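Local coordinates for YokD protein (PDB 2NYG) that probably transfers an acetyl group from acetyl-coenzyme A to an amine, as in the aminoglycoside N-acetyltransferases, and may contribute to antibiotic resistance, at residues L22-H36 and A55-P69. Residues are numbered along the deposited sequence; the frame is centred on the assembly and turned at random.
Sequences LKALGLKKGMTVLVH and ALIDVVTEEGTIVMP
V59, at the end of helix 48-60, fits between L22 and L27, which flank the turn closing helix 15-25. Its two methyls divide the work: CG1, anti to the backbone N (chi1 180°), meets L27 CD2 at 3.8 Å, while CG2 lies 3.9 Å from L22 CB. A beta-branched residue suits this place because its short forked side chain serves both leucines at once. L27 CD2 also meets L56 CD2, the two side chains crossing at about a right angle. L22 CD1 lies against the A55 carbonyl O and, a little farther off, its methyl; small A55 suits a place beside helix 15-25.

Beyond the helix, G30 N donates to V60 O (3.0 Å) from above the carbonyl plane. G30 has positive phi in the type II turn 28-31, a backbone shape natural to glycine; with no CB on either residue, its CA comes 3.4 Å from G64 CA. Beside this glycine pair the aliphatic part of K29 passes obliquely over T61, CG to CG2, its extended chain carrying the ammonium toward E63 without a salt bridge.

Strands 32-36 and 65-69 then run parallel, joined by V33 N to T65 O, V67 N to V33 O and V35 N to V67 O (2.9 Å). On one face T32 sets OG1 and CG2 beside T65 CB, and T65 OG1 bonds to H141 N; there too L34 turns CD1 against V67 CG1 (3.5 Å). On the opposite face V33 CG1 meets I66 CG2, beta-branched side chains suiting extended backbone. V35 CB meets M68 CG and its CG2 faces L56 CD2, linking strand to helix.

P69 CG lies obliquely against the H36 imidazole, and H36 touches the bound coenzyme A. Together the segments form much of a beta-alpha-beta unit: helix 48-60 connects two adjacent parallel strands, helix 15-25 packs against it, and strands 170-174 and 135-139 continue the sheet on either side.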
ATOM      1  N   LEU A  22      -3.815 -23.396  -3.327  1.00 35.65           N
ATOM      2  CA  LEU A  22      -3.316 -23.356  -1.967  1.00 36.53           C
ATOM      3  C   LEU A  22      -3.670 -24.635  -1.221  1.00 36.45           C
ATOM      4  O   LEU A  22      -2.838 -25.168  -0.481  1.00 36.30           O
ATOM      5  CB  LEU A  22      -3.875 -22.140  -1.230  1.00 34.74           C
ATOM      6  CG  LEU A  22      -3.285 -20.796  -1.660  1.00 34.73           C
ATOM      7  CD1 LEU A  22      -4.045 -19.677  -0.975  1.00 33.05           C
ATOM      8  CD2 LEU A  22      -1.815 -20.736  -1.310  1.00 30.56           C
ATOM      9  N   LYS A  23      -4.891 -25.130  -1.418  1.00 34.97           N
ATOM     10  CA  LYS A  23      -5.322 -26.352  -0.749  1.00 35.96           C
ATOM     11  C   LYS A  23      -4.566 -27.581  -1.292  1.00 36.34           C
ATOM     12  O   LYS A  23      -4.173 -28.464  -0.538  1.00 35.88           O
ATOM     13  CB  LYS A  23      -6.835 -26.545  -0.911  1.00 34.40           C
ATOM     14  CG  LYS A  23      -7.707 -25.510  -0.210  1.00 36.95           C
ATOM     15  CD  LYS A  23      -9.197 -25.795  -0.449  1.00 35.61           C
ATOM     16  CE  LYS A  23     -10.125 -24.850   0.302  1.00 36.33           C
ATOM     17  NZ  LYS A  23     -10.083 -25.069   1.775  1.00 40.22           N
ATOM     18  N   ALA A  24      -4.366 -27.628  -2.602  1.00 36.00           N
ATOM     19  CA  ALA A  24      -3.654 -28.733  -3.217  1.00 36.61           C
ATOM     20  C   ALA A  24      -2.231 -28.767  -2.675  1.00 38.96           C
ATOM     21  O   ALA A  24      -1.679 -29.832  -2.426  1.00 40.19           O
ATOM     22  CB  ALA A  24      -3.631 -28.558  -4.729  1.00 36.89           C
ATOM     23  N   LEU A  25      -1.645 -27.586  -2.493  1.00 40.44           N
ATOM     24  CA  LEU A  25      -0.284 -27.450  -1.983  1.00 39.34           C
ATOM     25  C   LEU A  25      -0.165 -28.018  -0.567  1.00 39.45           C
ATOM     26  O   LEU A  25       0.792 -28.729  -0.258  1.00 40.38           O
ATOM     27  CB  LEU A  25       0.126 -25.973  -2.025  1.00 40.60           C
ATOM     28  CG  LEU A  25       1.486 -25.436  -1.554  1.00 42.07           C
ATOM     29  CD1 LEU A  25       1.425 -25.209  -0.078  1.00 44.89           C
ATOM     30  CD2 LEU A  25       2.628 -26.366  -1.923  1.00 41.42           C
ATOM     31  N   GLY A  26      -1.132 -27.719   0.293  1.00 36.91           N
ATOM     32  CA  GLY A  26      -1.076 -28.254   1.644  1.00 36.59           C
ATOM     33  C   GLY A  26      -1.589 -27.342   2.737  1.00 36.02           C
ATOM     34  O   GLY A  26      -1.659 -27.733   3.895  1.00 34.87           O
ATOM     35  N   LEU A  27      -1.944 -26.120   2.362  1.00 36.27           N
ATOM     36  CA  LEU A  27      -2.450 -25.148   3.309  1.00 36.40           C
ATOM     37  C   LEU A  27      -3.825 -25.608   3.772  1.00 37.24           C
ATOM     38  O   LEU A  27      -4.685 -25.930   2.959  1.00 37.45           O
ATOM     39  CB  LEU A  27      -2.540 -23.782   2.641  1.00 35.66           C
ATOM     40  CG  LEU A  27      -2.611 -22.618   3.613  1.00 33.81           C
ATOM     41  CD1 LEU A  27      -1.286 -22.521   4.359  1.00 36.32           C
ATOM     42  CD2 LEU A  27      -2.895 -21.342   2.862  1.00 35.71           C
ATOM     43  N   LYS A  28      -4.037 -25.634   5.083  1.00 38.82           N
ATOM     44  CA  LYS A  28      -5.312 -26.091   5.610  1.00 41.05           C
ATOM     45  C   LYS A  28      -5.994 -25.175   6.621  1.00 40.42           C
ATOM     46  O   LYS A  28      -5.398 -24.248   7.162  1.00 41.26           O
ATOM     47  CB  LYS A  28      -5.139 -27.493   6.210  1.00 42.86           C
ATOM     48  CG  LYS A  28      -4.681 -28.521   5.188  1.00 45.58           C
ATOM     49  CD  LYS A  28      -4.604 -29.924   5.760  1.00 48.24           C
ATOM     50  CE  LYS A  28      -4.353 -30.938   4.648  1.00 50.42           C
ATOM     51  NZ  LYS A  28      -4.166 -32.324   5.155  1.00 53.54           N
ATOM     52  N   LYS A  29      -7.268 -25.453   6.846  1.00 38.82           N
ATOM     53  CA  LYS A  29      -8.086 -24.708   7.778  1.00 38.87           C
ATOM     54  C   LYS A  29      -7.495 -24.718   9.184  1.00 36.44           C
ATOM     55  O   LYS A  29      -7.125 -25.769   9.695  1.00 36.76           O
ATOM     56  CB  LYS A  29      -9.497 -25.320   7.802  1.00 42.86           C
ATOM     57  CG  LYS A  29     -10.376 -24.835   8.944  1.00 46.67           C
ATOM     58  CD  LYS A  29     -11.848 -25.169   8.757  1.00 52.63           C
ATOM     59  CE  LYS A  29     -12.693 -24.382   9.770  1.00 55.57           C
ATOM     60  NZ  LYS A  29     -14.163 -24.619   9.664  1.00 58.75           N
ATOM     61  N   GLY A  30      -7.404 -23.547   9.802  1.00 36.37           N
ATOM     62  CA  GLY A  30      -6.886 -23.451  11.159  1.00 34.78           C
ATOM     63  C   GLY A  30      -5.378 -23.437  11.284  1.00 34.15           C
ATOM     64  O   GLY A  30      -4.832 -23.348  12.373  1.00 35.39           O
ATOM     65  N   MET A  31      -4.704 -23.527  10.153  1.00 34.66           N
ATOM     66  CA  MET A  31      -3.252 -23.518  10.103  1.00 32.66           C
ATOM     67  C   MET A  31      -2.729 -22.095  10.338  1.00 31.34           C
ATOM     68  O   MET A  31      -3.311 -21.132   9.866  1.00 32.00           O
ATOM     69  CB  MET A  31      -2.828 -24.002   8.720  1.00 34.42           C
ATOM     70  CG  MET A  31      -1.502 -24.677   8.638  1.00 38.17           C
ATOM     71  SD  MET A  31      -1.303 -25.356   6.982  1.00 43.79           S
ATOM     72  CE  MET A  31      -1.117 -27.134   7.329  1.00 40.73           C
ATOM     73  N   THR A  32      -1.652 -21.950  11.095  1.00 29.75           N
ATOM     74  CA  THR A  32      -1.076 -20.624  11.297  1.00 27.85           C
ATOM     75  C   THR A  32       0.100 -20.608  10.351  1.00 28.18           C
ATOM     76  O   THR A  32       0.952 -21.492  10.423  1.00 28.06           O
ATOM     77  CB  THR A  32      -0.565 -20.413  12.711  1.00 27.82           C
ATOM     78  OG1 THR A  32      -1.672 -20.450  13.612  1.00 29.53           O
ATOM     79  CG2 THR A  32       0.110 -19.058  12.824  1.00 28.97           C
ATOM     80  N   VAL A  33       0.153 -19.626   9.461  1.00 27.04           N
ATOM     81  CA  VAL A  33       1.232 -19.603   8.489  1.00 25.54           C
ATOM     82  C   VAL A  33       1.884 -18.251   8.216  1.00 27.84           C
ATOM     83  O   VAL A  33       1.212 -17.239   8.011  1.00 29.22           O
ATOM     84  CB  VAL A  33       0.732 -20.223   7.143  1.00 25.02           C
ATOM     85  CG1 VAL A  33      -0.442 -19.438   6.611  1.00 23.47           C
ATOM     86  CG2 VAL A  33       1.854 -20.277   6.133  1.00 25.58           C
ATOM     87  N   LEU A  34       3.210 -18.253   8.221  1.00 28.48           N
ATOM     88  CA  LEU A  34       3.985 -17.061   7.916  1.00 27.06           C
ATOM     89  C   LEU A  34       4.194 -17.088   6.394  1.00 28.79           C
ATOM     90  O   LEU A  34       4.720 -18.067   5.849  1.00 27.80           O
ATOM     91  CB  LEU A  34       5.336 -17.105   8.630  1.00 26.88           C
ATOM     92  CG  LEU A  34       6.234 -15.869   8.524  1.00 27.40           C
ATOM     93  CD1 LEU A  34       5.536 -14.663   9.142  1.00 25.90           C
ATOM     94  CD2 LEU A  34       7.549 -16.153   9.227  1.00 25.78           C
ATOM     95  N   VAL A  35       3.784 -16.009   5.723  1.00 27.75           N
ATOM     96  CA  VAL A  35       3.871 -15.904   4.267  1.00 27.20           C
ATOM     97  C   VAL A  35       4.878 -14.898   3.709  1.00 28.95           C
ATOM     98  O   VAL A  35       4.999 -13.772   4.190  1.00 30.76           O
ATOM     99  CB  VAL A  35       2.486 -15.537   3.655  1.00 28.70           C
ATOM    100  CG1 VAL A  35       2.510 -15.702   2.145  1.00 26.54           C
ATOM    101  CG2 VAL A  35       1.405 -16.408   4.247  1.00 29.29           C
ATOM    102  N   HIS A  36       5.572 -15.324   2.661  1.00 26.94           N
ATOM    103  CA  HIS A  36       6.548 -14.517   1.954  1.00 25.89           C
ATOM    104  C   HIS A  36       6.119 -14.662   0.500  1.00 27.41           C
ATOM    105  O   HIS A  36       6.237 -15.728  -0.101  1.00 28.15           O
ATOM    106  CB  HIS A  36       7.923 -15.089   2.194  1.00 25.77           C
ATOM    107  CG  HIS A  36       8.266 -15.209   3.643  1.00 25.95           C
ATOM    108  ND1 HIS A  36       8.564 -14.116   4.427  1.00 25.27           N
ATOM    109  CD2 HIS A  36       8.337 -16.287   4.457  1.00 24.43           C
ATOM    110  CE1 HIS A  36       8.802 -14.516   5.660  1.00 22.88           C
ATOM    111  NE2 HIS A  36       8.671 -15.829   5.704  1.00 25.06           N
ATOM    112  N   ALA A  55      -7.931 -15.348  -0.779  1.00 30.67           N
ATOM    113  CA  ALA A  55      -7.740 -16.760  -1.044  1.00 30.97           C
ATOM    114  C   ALA A  55      -7.012 -17.351   0.158  1.00 31.13           C
ATOM    115  O   ALA A  55      -7.250 -18.490   0.551  1.00 35.38           O
ATOM    116  CB  ALA A  55      -6.923 -16.948  -2.321  1.00 28.39           C
ATOM    117  N   LEU A  56      -6.126 -16.568   0.750  1.00 29.95           N
ATOM    118  CA  LEU A  56      -5.393 -17.030   1.909  1.00 30.05           C
ATOM    119  C   LEU A  56      -6.339 -17.156   3.079  1.00 31.05           C
ATOM    120  O   LEU A  56      -6.282 -18.123   3.840  1.00 32.06           O
ATOM    121  CB  LEU A  56      -4.255 -16.059   2.242  1.00 30.11           C
ATOM    122  CG  LEU A  56      -2.945 -16.392   1.526  1.00 30.50           C
ATOM    123  CD1 LEU A  56      -2.067 -15.165   1.393  1.00 26.72           C
ATOM    124  CD2 LEU A  56      -2.250 -17.499   2.295  1.00 27.66           C
ATOM    125  N   ILE A  57      -7.220 -16.173   3.206  1.00 30.46           N
ATOM    126  CA  ILE A  57      -8.199 -16.156   4.285  1.00 32.36           C
ATOM    127  C   ILE A  57      -9.232 -17.275   4.112  1.00 34.83           C
ATOM    128  O   ILE A  57      -9.623 -17.942   5.074  1.00 34.02           O
ATOM    129  CB  ILE A  57      -8.873 -14.765   4.360  1.00 28.56           C
ATOM    130  CG1 ILE A  57      -7.877 -13.772   4.953  1.00 24.42           C
ATOM    131  CG2 ILE A  57     -10.125 -14.820   5.180  1.00 28.04           C
ATOM    132  CD1 ILE A  57      -8.387 -12.394   5.159  1.00 24.35           C
ATOM    133  N   ASP A  58      -9.643 -17.499   2.871  1.00 35.92           N
ATOM    134  CA  ASP A  58     -10.615 -18.532   2.569  1.00 37.98           C
ATOM    135  C   ASP A  58     -10.104 -19.898   2.958  1.00 39.71           C
ATOM    136  O   ASP A  58     -10.852 -20.742   3.457  1.00 40.93           O
ATOM    137  CB  ASP A  58     -10.933 -18.530   1.079  1.00 39.32           C
ATOM    138  CG  ASP A  58     -11.974 -17.511   0.718  1.00 39.29           C
ATOM    139  OD1 ASP A  58     -12.211 -16.601   1.549  1.00 35.39           O
ATOM    140  OD2 ASP A  58     -12.544 -17.626  -0.393  1.00 39.92           O
ATOM    141  N   VAL A  59      -8.816 -20.113   2.734  1.00 40.26           N
ATOM    142  CA  VAL A  59      -8.234 -21.394   3.037  1.00 38.14           C
ATOM    143  C   VAL A  59      -7.995 -21.551   4.521  1.00 41.14           C
ATOM    144  O   VAL A  59      -8.524 -22.471   5.144  1.00 42.84           O
ATOM    145  CB  VAL A  59      -6.926 -21.582   2.259  1.00 36.74           C
ATOM    146  CG1 VAL A  59      -6.310 -22.932   2.585  1.00 32.90           C
ATOM    147  CG2 VAL A  59      -7.205 -21.477   0.770  1.00 34.30           C
ATOM    148  N   VAL A  60      -7.227 -20.630   5.091  1.00 43.71           N
ATOM    149  CA  VAL A  60      -6.879 -20.700   6.505  1.00 43.78           C
ATOM    150  C   VAL A  60      -8.044 -20.486   7.472  1.00 44.16           C
ATOM    151  O   VAL A  60      -7.936 -20.780   8.661  1.00 44.97           O
ATOM    152  CB  VAL A  60      -5.729 -19.715   6.818  1.00 42.26           C
ATOM    153  CG1 VAL A  60      -6.226 -18.531   7.633  1.00 39.75           C
ATOM    154  CG2 VAL A  60      -4.631 -20.445   7.539  1.00 44.50           C
ATOM    155  N   THR A  61      -9.154 -19.976   6.955  1.00 44.27           N
ATOM    156  CA  THR A  61     -10.358 -19.734   7.754  1.00 45.89           C
ATOM    157  C   THR A  61     -10.147 -18.845   8.974  1.00 45.92           C
ATOM    158  O   THR A  61      -9.023 -18.568   9.375  1.00 46.95           O
ATOM    159  CB  THR A  61     -11.000 -21.067   8.230  1.00 45.80           C
ATOM    160  OG1 THR A  61     -12.381 -20.853   8.506  1.00 48.80           O
ATOM    161  CG2 THR A  61     -10.383 -21.531   9.512  1.00 46.38           C
ATOM    162  N   GLU A  62     -11.250 -18.401   9.560  1.00 47.06           N
ATOM    163  CA  GLU A  62     -11.222 -17.540  10.740  1.00 47.60           C
ATOM    164  C   GLU A  62     -10.650 -18.258  11.977  1.00 45.62           C
ATOM    165  O   GLU A  62     -10.470 -17.655  13.037  1.00 45.41           O
ATOM    166  CB  GLU A  62     -12.644 -17.051  11.017  1.00 50.92           C
ATOM    167  CG  GLU A  62     -12.774 -16.077  12.178  1.00 56.76           C
ATOM    168  CD  GLU A  62     -14.198 -15.537  12.332  1.00 60.04           C
ATOM    169  OE1 GLU A  62     -14.685 -14.863  11.393  1.00 60.27           O
ATOM    170  OE2 GLU A  62     -14.820 -15.789  13.392  1.00 59.43           O
ATOM    171  N   GLU A  63     -10.373 -19.549  11.818  1.00 44.24           N
ATOM    172  CA  GLU A  63      -9.810 -20.386  12.873  1.00 44.89           C
ATOM    173  C   GLU A  63      -8.296 -20.446  12.667  1.00 44.98           C
ATOM    174  O   GLU A  63      -7.542 -20.814  13.571  1.00 44.32           O
ATOM    175  CB  GLU A  63     -10.385 -21.801  12.786  1.00 47.77           C
ATOM    176  CG  GLU A  63     -11.901 -21.884  12.869  1.00 51.29           C
ATOM    177  CD  GLU A  63     -12.424 -21.958  14.301  1.00 54.00           C
ATOM    178  OE1 GLU A  63     -11.985 -21.156  15.159  1.00 53.88           O
ATOM    179  OE2 GLU A  63     -13.286 -22.823  14.564  1.00 55.32           O
ATOM    180  N   GLY A  64      -7.870 -20.102  11.452  1.00 43.93           N
ATOM    181  CA  GLY A  64      -6.459 -20.078  11.116  1.00 41.39           C
ATOM    182  C   GLY A  64      -5.894 -18.688  11.374  1.00 40.45           C
ATOM    183  O   GLY A  64      -6.621 -17.758  11.731  1.00 39.13           O
ATOM    184  N   THR A  65      -4.590 -18.538  11.186  1.00 38.46           N
ATOM    185  CA  THR A  65      -3.938 -17.259  11.430  1.00 36.66           C
ATOM    186  C   THR A  65      -2.896 -17.028  10.345  1.00 35.52           C
ATOM    187  O   THR A  65      -2.068 -17.893  10.115  1.00 36.21           O
ATOM    188  CB  THR A  65      -3.211 -17.258  12.831  1.00 36.27           C
ATOM    189  OG1 THR A  65      -4.133 -17.601  13.879  1.00 37.96           O
ATOM    190  CG2 THR A  65      -2.627 -15.901  13.135  1.00 35.93           C
ATOM    191  N   ILE A  66      -2.947 -15.888   9.658  1.00 32.76           N
ATOM    192  CA  ILE A  66      -1.932 -15.603   8.656  1.00 32.53           C
ATOM    193  C   ILE A  66      -1.070 -14.432   9.108  1.00 32.14           C
ATOM    194  O   ILE A  66      -1.567 -13.361   9.453  1.00 30.28           O
ATOM    195  CB  ILE A  66      -2.515 -15.315   7.252  1.00 33.31           C
ATOM    196  CG1 ILE A  66      -3.314 -14.037   7.245  1.00 36.20           C
ATOM    197  CG2 ILE A  66      -3.418 -16.446   6.824  1.00 36.13           C
ATOM    198  CD1 ILE A  66      -4.038 -13.848   5.947  1.00 39.85           C
ATOM    199  N   VAL A  67       0.236 -14.670   9.125  1.00 31.08           N
ATOM    200  CA  VAL A  67       1.206 -13.671   9.540  1.00 30.12           C
ATOM    201  C   VAL A  67       2.127 -13.326   8.372  1.00 30.77           C
ATOM    202  O   VAL A  67       2.406 -14.168   7.511  1.00 31.72           O
ATOM    203  CB  VAL A  67       2.078 -14.188  10.728  1.00 29.68           C
ATOM    204  CG1 VAL A  67       3.072 -13.122  11.147  1.00 29.27           C
ATOM    205  CG2 VAL A  67       1.204 -14.581  11.900  1.00 26.31           C
ATOM    206  N   MET A  68       2.587 -12.083   8.340  1.00 28.56           N
ATOM    207  CA  MET A  68       3.489 -11.651   7.298  1.00 28.04           C
ATOM    208  C   MET A  68       4.456 -10.672   7.899  1.00 28.01           C
ATOM    209  O   MET A  68       4.118  -9.951   8.829  1.00 27.80           O
ATOM    210  CB  MET A  68       2.741 -10.954   6.162  1.00 29.08           C
ATOM    211  CG  MET A  68       1.838 -11.838   5.349  1.00 31.02           C
ATOM    212  SD  MET A  68       1.152 -10.974   3.928  1.00 32.79           S
ATOM    213  CE  MET A  68      -0.393 -11.826   3.695  1.00 32.37           C
ATOM    214  N   PRO A  69       5.683 -10.631   7.372  1.00 28.51           N
ATOM    215  CA  PRO A  69       6.694  -9.710   7.871  1.00 26.70           C
ATOM    216  C   PRO A  69       6.370  -8.373   7.234  1.00 27.25           C
ATOM    217  O   PRO A  69       6.046  -8.315   6.055  1.00 27.62           O
ATOM    218  CB  PRO A  69       7.986 -10.330   7.358  1.00 26.67           C
ATOM    219  CG  PRO A  69       7.579 -10.858   6.045  1.00 30.02           C
ATOM    220  CD  PRO A  69       6.244 -11.507   6.327  1.00 28.34           C
TER